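Local atomic coordinates of lipoprotein (Actinomyces odontolyticus, PDB entry 3UP9), a protein that probably binds L-methionine as the substrate-binding lipoprotein of a methionine uptake system, and holds selenomethionine in its pocket in this crystal. Residues V7-G12 with A217-L222; A19-Y24 with K234-G239; K98-L103 with A126-V131. All coordinates share one frame; numbering follows the deposited sequence. Where two conformers were deposited one is given.

Contact 1: residues V7-G12 with A217-L222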
ATOM      1  N   VAL A   7      -0.721  11.360  25.951  1.00 48.42           N
ATOM      2  CA  VAL A   7      -0.166  10.023  25.640  1.00 44.21           C
ATOM      3  C   VAL A   7       0.666  10.098  24.334  1.00 44.16           C
ATOM      4  O   VAL A   7       0.240  10.697  23.349  1.00 43.92           O
ATOM      5  CB  VAL A   7      -1.282   8.927  25.513  1.00 43.01           C
ATOM      6  CG1 VAL A   7      -0.734   7.588  24.943  1.00 37.76           C
ATOM      7  CG2 VAL A   7      -1.955   8.716  26.866  1.00 41.19           C
ATOM      8  N   THR A   8       1.847   9.473  24.314  1.00 43.99           N
ATOM      9  CA  THR A   8       2.675   9.495  23.126  1.00 43.72           C
ATOM     10  C   THR A   8       2.489   8.209  22.434  1.00 42.33           C
ATOM     11  O   THR A   8       2.491   7.191  23.110  1.00 49.51           O
ATOM     12  CB  THR A   8       4.165   9.645  23.449  1.00 43.59           C
ATOM     13  OG1 THR A   8       4.393  10.989  23.828  1.00 44.21           O
ATOM     14  CG2 THR A   8       5.007   9.354  22.233  1.00 42.42           C
ATOM     15  N   LEU A   9       2.388   8.236  21.101  1.00 40.34           N
ATOM     16  CA  LEU A   9       2.152   7.025  20.311  1.00 40.26           C
ATOM     17  C   LEU A   9       3.244   6.798  19.282  1.00 39.70           C
ATOM     18  O   LEU A   9       3.408   7.626  18.427  1.00 39.87           O
ATOM     19  CB  LEU A   9       0.841   7.126  19.542  1.00 39.24           C
ATOM     20  CG  LEU A   9      -0.505   7.071  20.205  1.00 40.45           C
ATOM     21  CD1 LEU A   9      -1.575   7.251  19.124  1.00 39.81           C
ATOM     22  CD2 LEU A   9      -0.697   5.728  20.860  1.00 40.21           C
ATOM     23  N   THR A  10       3.957   5.665  19.334  1.00 40.42           N
ATOM     24  CA  THR A  10       4.931   5.336  18.302  0.50 40.30           C
ATOM     25  C   THR A  10       4.149   4.652  17.143  1.00 39.87           C
ATOM     26  O   THR A  10       3.502   3.593  17.325  1.00 40.14           O
ATOM     27  CB  THR A  10       6.150   4.528  18.900  0.50 41.74           C
ATOM     28  OG1 THR A  10       6.611   5.160  20.107  0.50 41.53           O
ATOM     29  CG2 THR A  10       7.332   4.471  17.927  0.50 40.81           C
ATOM     30  N   VAL A  11       4.141   5.294  15.971  1.00 37.13           N
ATOM     31  CA  VAL A  11       3.433   4.793  14.832  1.00 36.67           C
ATOM     32  C   VAL A  11       4.401   4.597  13.658  1.00 38.50           C
ATOM     33  O   VAL A  11       5.080   5.557  13.247  1.00 36.93           O
ATOM     34  CB  VAL A  11       2.320   5.757  14.356  1.00 39.10           C
ATOM     35  CG1 VAL A  11       1.504   5.076  13.275  1.00 37.64           C
ATOM     36  CG2 VAL A  11       1.424   6.197  15.506  1.00 36.14           C
ATOM     37  N   GLY A  12       4.449   3.358  13.126  1.00 37.70           N
ATOM     38  CA  GLY A  12       5.237   3.020  11.964  1.00 34.21           C
ATOM     39  C   GLY A  12       4.492   3.240  10.661  1.00 34.10           C
ATOM     40  O   GLY A  12       3.313   2.960  10.569  1.00 35.42           O
ATOM     41  N   ALA A 217      -7.662   5.468  19.452  1.00 41.50           N
ATOM     42  CA  ALA A 217      -9.014   5.899  18.981  1.00 42.79           C
ATOM     43  C   ALA A 217      -9.015   7.398  18.657  1.00 42.92           C
ATOM     44  O   ALA A 217      -9.706   7.820  17.726  1.00 40.43           O
ATOM     45  CB  ALA A 217     -10.110   5.562  19.988  1.00 39.40           C
ATOM     46  N   LYS A 218      -8.227   8.207  19.382  1.00 44.04           N
ATOM     47  CA  LYS A 218      -8.086   9.637  18.989  1.00 45.92           C
ATOM     48  C   LYS A 218      -7.356   9.806  17.620  1.00 43.14           C
ATOM     49  O   LYS A 218      -7.827  10.548  16.786  1.00 42.13           O
ATOM     50  CB  LYS A 218      -7.464  10.502  20.105  1.00 49.85           C
ATOM     51  CG  LYS A 218      -8.381  10.764  21.315  1.00 54.03           C
ATOM     52  CD  LYS A 218      -7.635  11.333  22.544  1.00 55.48           C
ATOM     53  CE  LYS A 218      -8.594  11.565  23.709  1.00 59.14           C
ATOM     54  NZ  LYS A 218      -8.164  12.659  24.620  1.00 61.41           N
ATOM     55  N   LEU A 219      -6.268   9.071  17.388  1.00 40.06           N
ATOM     56  CA  LEU A 219      -5.548   9.094  16.123  1.00 39.06           C
ATOM     57  C   LEU A 219      -6.447   8.593  14.991  1.00 40.79           C
ATOM     58  O   LEU A 219      -6.535   9.218  13.895  1.00 39.30           O
ATOM     59  CB  LEU A 219      -4.234   8.262  16.229  1.00 39.17           C
ATOM     60  CG  LEU A 219      -3.398   8.085  14.964  1.00 38.34           C
ATOM     61  CD1 LEU A 219      -3.066   9.452  14.407  1.00 36.74           C
ATOM     62  CD2 LEU A 219      -2.159   7.237  15.239  1.00 35.78           C
ATOM     63  N   GLU A 220      -7.156   7.492  15.230  1.00 41.15           N
ATOM     64  CA  GLU A 220      -8.155   7.038  14.250  1.00 42.42           C
ATOM     65  C   GLU A 220      -9.149   8.178  13.858  1.00 43.20           C
ATOM     66  O   GLU A 220      -9.388   8.420  12.668  1.00 42.05           O
ATOM     67  CB  GLU A 220      -8.894   5.793  14.778  1.00 45.82           C
ATOM     68  CG  GLU A 220     -10.104   5.323  13.943  1.00 46.29           C
ATOM     69  CD  GLU A 220      -9.723   4.825  12.545  1.00 48.69           C
ATOM     70  OE1 GLU A 220      -8.515   4.567  12.273  1.00 50.10           O
ATOM     71  OE2 GLU A 220     -10.638   4.660  11.727  1.00 50.25           O
ATOM     72  N   LYS A 221      -9.725   8.870  14.843  1.00 44.62           N
ATOM     73  CA  LYS A 221     -10.657   9.955  14.574  1.00 47.20           C
ATOM     74  C   LYS A 221      -9.956  11.082  13.755  1.00 47.11           C
ATOM     75  O   LYS A 221     -10.500  11.523  12.733  1.00 46.18           O
ATOM     76  CB  LYS A 221     -11.303  10.420  15.877  1.00 53.29           C
ATOM     77  CG  LYS A 221     -12.125  11.680  15.768  1.00 60.70           C
ATOM     78  CD  LYS A 221     -13.367  11.680  16.644  1.00 66.10           C
ATOM     79  CE  LYS A 221     -14.295  12.845  16.224  1.00 71.86           C
ATOM     80  NZ  LYS A 221     -15.737  12.468  16.055  1.00 70.92           N
ATOM     81  N   LEU A 222      -8.707  11.439  14.105  1.00 45.97           N
ATOM     82  CA  LEU A 222      -7.956  12.466  13.354  1.00 43.78           C
ATOM     83  C   LEU A 222      -7.662  12.062  11.871  1.00 44.07           C
ATOM     84  O   LEU A 222      -7.825  12.871  10.933  1.00 43.80           O
ATOM     85  CB  LEU A 222      -6.668  12.887  14.116  1.00 43.55           C
ATOM     86  CG  LEU A 222      -6.809  13.480  15.522  1.00 43.14           C
ATOM     87  CD1 LEU A 222      -5.429  13.757  16.087  1.00 43.21           C
ATOM     88  CD2 LEU A 222      -7.716  14.713  15.581  1.00 43.55           C
TER
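In Leu219, CG stands opposite the backbone N (chi1 175°), which sends the branched end of the side chain off the helix toward Leu9 and Val11 on the strand. Val11 turns CG2 opposite its carbonyl carbon, and this methyl meets Leu219 CD2 tip to tip at 3.7 Å. Leu9, two residues earlier on the same strand face, comes in beside it. Its side chain passes Leu219 at a slant, with Leu9 CD1 lying 3.9 Å from Leu219 CD2 and 4.1 Å from Leu219 CB. One methyl of Leu219 is thus shared by two strand side chains, and no hydrogen bond joins the segments. Beta-branched Val11 is compact and at home in a strand, while the longer leucines span the 9.0 Å between Leu9 CA and Leu219 CA. Leu9 also touches Ala215 and Ile216 of the same helix, and Val11 packs on Leu22 of helix 15-28. Strand 7-13 lies between the parallel strands 35-41 and 59-64, and the face bearing Leu9 and Val11 is covered by helices 213-223 and 15-28: helix-on-sheet packing in one alpha/beta lobe of a periplasmic-binding-protein fold, as expected of the NlpA family.

Contact 2: residues A19-Y24 with K234-G239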
ATOM      1  N   ALA A  19       3.562   8.499   6.212  1.00 35.97           N
ATOM      2  CA  ALA A  19       4.281   9.378   7.144  1.00 37.12           C
ATOM      3  C   ALA A  19       3.954  10.837   6.896  1.00 38.27           C
ATOM      4  O   ALA A  19       3.848  11.590   7.843  1.00 39.19           O
ATOM      5  CB  ALA A  19       5.794   9.133   7.184  1.00 32.80           C
ATOM      6  N   LYS A  20       3.761  11.257   5.655  1.00 40.27           N
ATOM      7  CA  LYS A  20       3.349  12.665   5.410  1.00 40.45           C
ATOM      8  C   LYS A  20       1.982  13.023   6.056  1.00 38.52           C
ATOM      9  O   LYS A  20       1.813  14.079   6.661  1.00 43.23           O
ATOM     10  CB  LYS A  20       3.315  12.973   3.908  1.00 41.39           C
ATOM     11  CG  LYS A  20       4.652  12.864   3.231  1.00 44.34           C
ATOM     12  CD  LYS A  20       4.670  13.448   1.819  1.00 52.89           C
ATOM     13  CE  LYS A  20       6.090  13.742   1.289  1.00 63.46           C
ATOM     14  NZ  LYS A  20       6.582  15.171   1.295  1.00 74.26           N
ATOM     15  N   ILE A  21       0.999  12.155   5.902  1.00 38.45           N
ATOM     16  CA  ILE A  21      -0.340  12.336   6.492  1.00 37.44           C
ATOM     17  C   ILE A  21      -0.182  12.399   8.009  1.00 38.31           C
ATOM     18  O   ILE A  21      -0.746  13.277   8.653  1.00 37.52           O
ATOM     19  CB  ILE A  21      -1.311  11.180   6.105  1.00 37.41           C
ATOM     20  CG1 ILE A  21      -1.608  11.170   4.604  1.00 36.33           C
ATOM     21  CG2 ILE A  21      -2.614  11.250   6.867  1.00 36.39           C
ATOM     22  CD1 ILE A  21      -2.221   9.820   4.171  1.00 37.14           C
ATOM     23  N   LEU A  22       0.623  11.498   8.580  1.00 37.14           N
ATOM     24  CA  LEU A  22       0.838  11.479  10.050  1.00 37.11           C
ATOM     25  C   LEU A  22       1.567  12.738  10.541  1.00 37.67           C
ATOM     26  O   LEU A  22       1.350  13.143  11.666  1.00 38.14           O
ATOM     27  CB  LEU A  22       1.573  10.230  10.539  1.00 36.00           C
ATOM     28  CG  LEU A  22       0.901   8.865  10.393  1.00 35.28           C
ATOM     29  CD1 LEU A  22       1.908   7.807  10.817  1.00 30.94           C
ATOM     30  CD2 LEU A  22      -0.415   8.809  11.178  1.00 33.07           C
ATOM     31  N   THR A  23       2.373  13.364   9.673  1.00 36.39           N
ATOM     32  CA  THR A  23       3.164  14.519  10.042  1.00 35.46           C
ATOM     33  C   THR A  23       2.202  15.746  10.008  1.00 36.74           C
ATOM     34  O   THR A  23       2.212  16.537  10.952  1.00 35.24           O
ATOM     35  CB  THR A  23       4.412  14.656   9.156  1.00 34.96           C
ATOM     36  OG1 THR A  23       5.246  13.505   9.347  1.00 35.25           O
ATOM     37  CG2 THR A  23       5.236  15.925   9.486  1.00 34.53           C
ATOM     38  N   TYR A  24       1.324  15.832   8.995  1.00 36.74           N
ATOM     39  CA  TYR A  24       0.283  16.843   8.996  1.00 38.74           C
ATOM     40  C   TYR A  24      -0.516  16.777  10.312  1.00 38.38           C
ATOM     41  O   TYR A  24      -0.685  17.777  11.007  1.00 37.83           O
ATOM     42  CB  TYR A  24      -0.636  16.738   7.767  1.00 39.64           C
ATOM     43  CG  TYR A  24      -1.837  17.609   7.927  1.00 42.13           C
ATOM     44  CD1 TYR A  24      -1.759  18.967   7.731  1.00 46.52           C
ATOM     45  CD2 TYR A  24      -3.011  17.093   8.389  1.00 43.14           C
ATOM     46  CE1 TYR A  24      -2.876  19.780   7.891  1.00 48.56           C
ATOM     47  CE2 TYR A  24      -4.107  17.883   8.605  1.00 45.29           C
ATOM     48  CZ  TYR A  24      -4.051  19.216   8.337  1.00 48.42           C
ATOM     49  OH  TYR A  24      -5.168  19.983   8.581  1.00 51.51           O
ATOM     50  N   LYS A 234      -5.301  18.123  -1.357  1.00 51.60           N
ATOM     51  CA  LYS A 234      -4.397  19.206  -1.723  1.00 53.57           C
ATOM     52  C   LYS A 234      -3.066  18.632  -2.123  1.00 50.55           C
ATOM     53  O   LYS A 234      -2.511  19.041  -3.102  1.00 55.30           O
ATOM     54  CB  LYS A 234      -4.218  20.233  -0.589  1.00 58.29           C
ATOM     55  CG  LYS A 234      -5.424  21.153  -0.336  1.00 64.53           C
ATOM     56  CD  LYS A 234      -5.099  22.345   0.575  1.00 69.84           C
ATOM     57  CE  LYS A 234      -5.302  22.099   2.080  1.00 73.20           C
ATOM     58  NZ  LYS A 234      -5.909  23.333   2.686  1.00 74.55           N
ATOM     59  N   THR A 235      -2.564  17.659  -1.389  1.00 47.55           N
ATOM     60  CA  THR A 235      -1.195  17.168  -1.583  1.00 47.17           C
ATOM     61  C   THR A 235      -1.039  16.265  -2.836  1.00 45.06           C
ATOM     62  O   THR A 235      -0.060  16.365  -3.577  1.00 49.69           O
ATOM     63  CB  THR A 235      -0.712  16.498  -0.266  1.00 45.69           C
ATOM     64  OG1 THR A 235      -0.974  17.406   0.823  1.00 43.63           O
ATOM     65  CG2 THR A 235       0.771  16.127  -0.304  1.00 42.94           C
ATOM     66  N   TRP A 236      -2.027  15.420  -3.081  1.00 45.77           N
ATOM     67  CA  TRP A 236      -2.088  14.508  -4.233  1.00 43.35           C
ATOM     68  C   TRP A 236      -3.277  14.803  -5.070  1.00 44.76           C
ATOM     69  O   TRP A 236      -4.372  14.410  -4.717  1.00 48.44           O
ATOM     70  CB  TRP A 236      -2.181  13.065  -3.755  1.00 40.93           C
ATOM     71  CG  TRP A 236      -0.936  12.645  -3.029  1.00 40.67           C
ATOM     72  CD1 TRP A 236       0.260  12.194  -3.585  1.00 38.20           C
ATOM     73  CD2 TRP A 236      -0.722  12.612  -1.558  1.00 38.95           C
ATOM     74  NE1 TRP A 236       1.167  11.942  -2.600  1.00 37.85           N
ATOM     75  CE2 TRP A 236       0.650  12.187  -1.368  1.00 37.24           C
ATOM     76  CE3 TRP A 236      -1.512  12.929  -0.417  1.00 38.55           C
ATOM     77  CZ2 TRP A 236       1.208  12.061  -0.089  1.00 38.79           C
ATOM     78  CZ3 TRP A 236      -0.929  12.824   0.870  1.00 37.13           C
ATOM     79  CH2 TRP A 236       0.386  12.381   1.026  1.00 37.40           C
ATOM     80  N   SER A 237      -3.105  15.513  -6.177  1.00 47.91           N
ATOM     81  CA  SER A 237      -4.191  15.672  -7.175  1.00 50.41           C
ATOM     82  C   SER A 237      -3.815  14.956  -8.457  1.00 51.60           C
ATOM     83  O   SER A 237      -4.408  15.197  -9.432  1.00 53.69           O
ATOM     84  CB  SER A 237      -4.414  17.148  -7.489  1.00 51.09           C
ATOM     85  OG  SER A 237      -3.173  17.817  -7.559  1.00 48.18           O
ATOM     86  N   ASP A 238      -2.808  14.085  -8.419  1.00 56.26           N
ATOM     87  CA  ASP A 238      -2.268  13.345  -9.573  1.00 56.72           C
ATOM     88  C   ASP A 238      -2.828  11.957  -9.608  1.00 54.69           C
ATOM     89  O   ASP A 238      -2.218  11.087 -10.211  1.00 50.82           O
ATOM     90  CB  ASP A 238      -0.742  13.208  -9.451  1.00 59.90           C
ATOM     91  CG  ASP A 238      -0.280  12.550  -8.082  1.00 61.95           C
ATOM     92  OD1 ASP A 238      -1.062  11.844  -7.398  1.00 56.77           O
ATOM     93  OD2 ASP A 238       0.896  12.733  -7.687  1.00 67.71           O
ATOM     94  N   GLY A 239      -3.932  11.741  -8.882  1.00 56.83           N
ATOM     95  CA  GLY A 239      -4.605  10.435  -8.781  1.00 51.97           C
ATOM     96  C   GLY A 239      -3.918   9.308  -8.022  1.00 50.72           C
ATOM     97  O   GLY A 239      -4.441   8.189  -7.996  1.00 51.01           O
TER
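The buried side of this contact is Ile21 against Trp236. Ile21 CG1 lies 4.1 Å from Trp236 CZ3, approaching the six-membered end of the indole at a slant. Ile21 sets CG1 opposite its carbonyl carbon (chi1 -66°), which carries that branch toward the ring although the bond leaving its backbone does not aim there. Val228 and Ile232 of helix 226-235 also touch Ile21, so a branched aliphatic residue suits this apolar position. On one face of the indole sits the methyl of its own neighbour, with Thr235 CG2 3.7 Å above the ring plane and displaced toward the rim.

Trp236 is the first residue past helix 226-235 to leave helical backbone angles, and its broad ring reaches back to helix 15-28, the connection between parallel strands 7-13 and 35-41 in a beta-alpha-beta unit of the binding-protein fold. Trp236 also touches Ser16 and Pro17 near the start of that helix, while its NE1 is hydrogen-bonded to Gln179 OE1, so the buried indole has its N-H satisfied.

The solvent side belongs to Lys20, which is exposed. Lys20 CB lies at the ring edge, near its plane, 4.2 Å from Trp236 CH2, and the chain crosses at a slant, bringing Lys20 CD equally far from Trp236 CZ2. The chain then bends at chi4 (-102°), and the amino end leads away from Trp236 to make a weak hydrogen bond with a polyether molecule that probably came from the crystallisation liquor.

Contact 3: residues K98-L103 with A126-V131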
ATOM      1  N   LYS A  98       5.297   2.611 -23.331  1.00 42.07           N
ATOM      2  CA  LYS A  98       4.157   3.399 -22.839  1.00 43.63           C
ATOM      3  C   LYS A  98       2.825   2.561 -22.991  1.00 43.09           C
ATOM      4  O   LYS A  98       1.765   2.990 -22.550  1.00 44.14           O
ATOM      5  CB  LYS A  98       4.097   4.754 -23.568  1.00 45.52           C
ATOM      6  CG  LYS A  98       4.508   6.079 -22.875  1.00 46.89           C
ATOM      7  CD  LYS A  98       5.937   6.531 -22.981  1.00 49.28           C
ATOM      8  CE  LYS A  98       6.148   7.954 -23.571  1.00 51.76           C
ATOM      9  NZ  LYS A  98       5.885   9.174 -22.798  1.00 49.55           N
ATOM     10  N   SER A  99       2.888   1.370 -23.580  1.00 41.30           N
ATOM     11  CA  SER A  99       1.700   0.509 -23.752  1.00 43.13           C
ATOM     12  C   SER A  99       2.051  -0.916 -23.379  1.00 44.74           C
ATOM     13  O   SER A  99       3.087  -1.430 -23.783  1.00 43.95           O
ATOM     14  CB  SER A  99       1.191   0.493 -25.206  1.00 43.90           C
ATOM     15  OG  SER A  99       0.155  -0.467 -25.381  1.00 42.28           O
ATOM     16  N   LEU A 100       1.169  -1.556 -22.614  1.00 46.57           N
ATOM     17  CA  LEU A 100       1.286  -2.993 -22.327  1.00 46.56           C
ATOM     18  C   LEU A 100       1.194  -3.878 -23.587  1.00 45.97           C
ATOM     19  O   LEU A 100       1.708  -4.982 -23.616  1.00 49.86           O
ATOM     20  CB  LEU A 100       0.244  -3.383 -21.261  1.00 47.54           C
ATOM     21  CG  LEU A 100       0.350  -4.704 -20.506  1.00 45.97           C
ATOM     22  CD1 LEU A 100       1.762  -4.829 -19.936  1.00 46.98           C
ATOM     23  CD2 LEU A 100      -0.720  -4.732 -19.415  1.00 42.29           C
ATOM     24  N   ASP A 101       0.592  -3.394 -24.661  1.00 47.76           N
ATOM     25  CA  ASP A 101       0.556  -4.145 -25.929  1.00 50.24           C
ATOM     26  C   ASP A 101       1.902  -4.327 -26.615  1.00 49.72           C
ATOM     27  O   ASP A 101       2.004  -5.087 -27.555  1.00 50.44           O
ATOM     28  CB  ASP A 101      -0.366  -3.456 -26.927  1.00 55.58           C
ATOM     29  CG  ASP A 101      -1.843  -3.546 -26.536  1.00 58.22           C
ATOM     30  OD1 ASP A 101      -2.253  -4.378 -25.665  1.00 58.78           O
ATOM     31  OD2 ASP A 101      -2.596  -2.772 -27.156  1.00 60.72           O
ATOM     32  N   GLU A 102       2.920  -3.611 -26.148  1.00 48.30           N
ATOM     33  CA  GLU A 102       4.238  -3.673 -26.698  1.00 48.00           C
ATOM     34  C   GLU A 102       5.127  -4.637 -25.930  1.00 45.57           C
ATOM     35  O   GLU A 102       6.297  -4.715 -26.187  1.00 45.31           O
ATOM     36  CB  GLU A 102       4.796  -2.257 -26.760  1.00 49.52           C
ATOM     37  CG  GLU A 102       3.955  -1.359 -27.685  1.00 51.62           C
ATOM     38  CD  GLU A 102       3.804  -1.921 -29.105  1.00 53.98           C
ATOM     39  OE1 GLU A 102       4.830  -2.238 -29.735  1.00 58.68           O
ATOM     40  OE2 GLU A 102       2.677  -2.020 -29.632  1.00 54.61           O
ATOM     41  N   LEU A 103       4.549  -5.373 -24.991  1.00 45.25           N
ATOM     42  CA  LEU A 103       5.223  -6.452 -24.294  1.00 46.27           C
ATOM     43  C   LEU A 103       5.865  -7.353 -25.344  1.00 47.91           C
ATOM     44  O   LEU A 103       5.173  -7.989 -26.134  1.00 49.75           O
ATOM     45  CB  LEU A 103       4.249  -7.258 -23.408  1.00 45.61           C
ATOM     46  CG  LEU A 103       4.788  -8.437 -22.568  1.00 45.72           C
ATOM     47  CD1 LEU A 103       5.927  -8.025 -21.604  1.00 42.62           C
ATOM     48  CD2 LEU A 103       3.636  -9.133 -21.821  1.00 42.04           C
ATOM     49  N   ALA A 126      -5.069  -9.428 -15.256  1.00 43.65           N
ATOM     50  CA  ALA A 126      -6.282 -10.074 -15.798  1.00 44.79           C
ATOM     51  C   ALA A 126      -7.227  -9.065 -16.441  1.00 45.58           C
ATOM     52  O   ALA A 126      -7.815  -9.392 -17.437  1.00 48.58           O
ATOM     53  CB  ALA A 126      -7.032 -10.869 -14.737  1.00 42.80           C
ATOM     54  N   THR A 127      -7.386  -7.850 -15.899  1.00 44.93           N
ATOM     55  CA  THR A 127      -8.345  -6.879 -16.498  1.00 44.65           C
ATOM     56  C   THR A 127      -7.867  -6.475 -17.869  1.00 46.51           C
ATOM     57  O   THR A 127      -8.663  -6.035 -18.660  1.00 49.98           O
ATOM     58  CB  THR A 127      -8.542  -5.559 -15.677  1.00 44.20           C
ATOM     59  OG1 THR A 127      -7.291  -4.819 -15.577  1.00 42.08           O
ATOM     60  CG2 THR A 127      -9.128  -5.858 -14.280  1.00 42.16           C
ATOM     61  N   GLN A 128      -6.549  -6.573 -18.111  1.00 47.88           N
ATOM     62  CA  GLN A 128      -5.912  -6.294 -19.411  1.00 49.09           C
ATOM     63  C   GLN A 128      -5.801  -7.511 -20.381  1.00 50.19           C
ATOM     64  O   GLN A 128      -5.195  -7.380 -21.428  1.00 54.07           O
ATOM     65  CB  GLN A 128      -4.483  -5.663 -19.216  1.00 49.06           C
ATOM     66  CG  GLN A 128      -4.375  -4.416 -18.328  1.00 44.56           C
ATOM     67  CD  GLN A 128      -5.394  -3.379 -18.708  1.00 44.89           C
ATOM     68  OE1 GLN A 128      -5.313  -2.802 -19.781  1.00 46.84           O
ATOM     69  NE2 GLN A 128      -6.414  -3.212 -17.875  1.00 43.14           N
ATOM     70  N   GLY A 129      -6.385  -8.654 -20.052  1.00 48.11           N
ATOM     71  CA  GLY A 129      -6.350  -9.824 -20.921  1.00 48.95           C
ATOM     72  C   GLY A 129      -5.014 -10.557 -20.975  1.00 49.52           C
ATOM     73  O   GLY A 129      -4.832 -11.410 -21.827  1.00 50.18           O
ATOM     74  N   LEU A 130      -4.086 -10.263 -20.046  1.00 49.22           N
ATOM     75  CA  LEU A 130      -2.703 -10.783 -20.093  1.00 48.99           C
ATOM     76  C   LEU A 130      -2.505 -12.090 -19.311  1.00 50.77           C
ATOM     77  O   LEU A 130      -1.641 -12.886 -19.661  1.00 54.18           O
ATOM     78  CB  LEU A 130      -1.707  -9.695 -19.641  1.00 47.19           C
ATOM     79  CG  LEU A 130      -0.203  -9.887 -19.884  1.00 48.80           C
ATOM     80  CD1 LEU A 130       0.034  -9.840 -21.371  1.00 48.02           C
ATOM     81  CD2 LEU A 130       0.665  -8.828 -19.189  1.00 46.38           C
ATOM     82  N   VAL A 131      -3.270 -12.297 -18.243  1.00 49.77           N
ATOM     83  CA  VAL A 131      -3.341 -13.592 -17.579  1.00 49.30           C
ATOM     84  C   VAL A 131      -4.817 -14.019 -17.341  1.00 51.67           C
ATOM     85  O   VAL A 131      -5.763 -13.222 -17.278  1.00 51.43           O
ATOM     86  CB  VAL A 131      -2.542 -13.614 -16.238  1.00 47.72           C
ATOM     87  CG1 VAL A 131      -1.096 -13.145 -16.444  1.00 44.92           C
ATOM     88  CG2 VAL A 131      -3.240 -12.777 -15.158  1.00 45.41           C
TER
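The flat amide of Gln128 belongs to a side chain that lies against Leu100, yet its NE2 is turned back to Thr127 of its own segment. Gln128 NE2 donates to Thr127 OG1 over 2.9 Å, with an N-H...O angle of 155° and the hydroxyl only 11° out of the amide plane; that hydroxyl is itself hydrogen-bonded to Leu124 O. The bond ties down the amide end of a side chain folded at chi2 (-49°), and the methylenes of the stem meet Leu100: Leu100 CD2 is 3.8 Å from Gln128 CG and 3.9 Å from Gln128 CB. Glutamine suits this exposed place, having an aliphatic stem for the leucine and a polar head for the surface.

The more buried half is leucine on leucine. Leu103 CD2 comes within 3.7 Å of Leu130 CD1, whereas Leu100 CD1 and Leu130 CD2 touch more loosely at 4.2 Å. Aromatic neighbours add to this patch: Phe151 of strand 151-156 touches both Leu103 and Leu130, and Tyr170 touches both Leu100 and Leu103.

Leu100 opens the short 3-10 segment 100-102, and Leu103 follows directly after it. An ST turn introduces the segment, Ser99 OG accepting from Asp101 N at 3.0 Å, and the hydroxyl of Tyr170 hydrogen-bonds to Ser99 O. Across the contact the chain turns at Gly129, whose backbone takes a positive phi that glycine accommodates easily. No hydrogen bond crosses between the segments, so what holds them together is mainly apolar packing.

Contacts 1 and 2 belong to one continuous packing region. Strand 7-13 leads into helix 15-28, helix 213-223 into helix 226-235, and Leu22 bridges the two contacts by touching Val11 and Leu219. Contact 1 is buried and wholly aliphatic; contact 2 is buried at Ile21 and Trp236 but frays at the surface with Lys20. Contact 3 stands apart, its centre about 41 Å from that of contact 1 and on the opposite side of the chain's centre, beside the five-stranded sheet. It pairs a loop with a helix end and is only partly buried. None has a hydrogen bond across its segments, but contact 2 adds an indole to the aliphatic packing and contact 3 a glutamine stem.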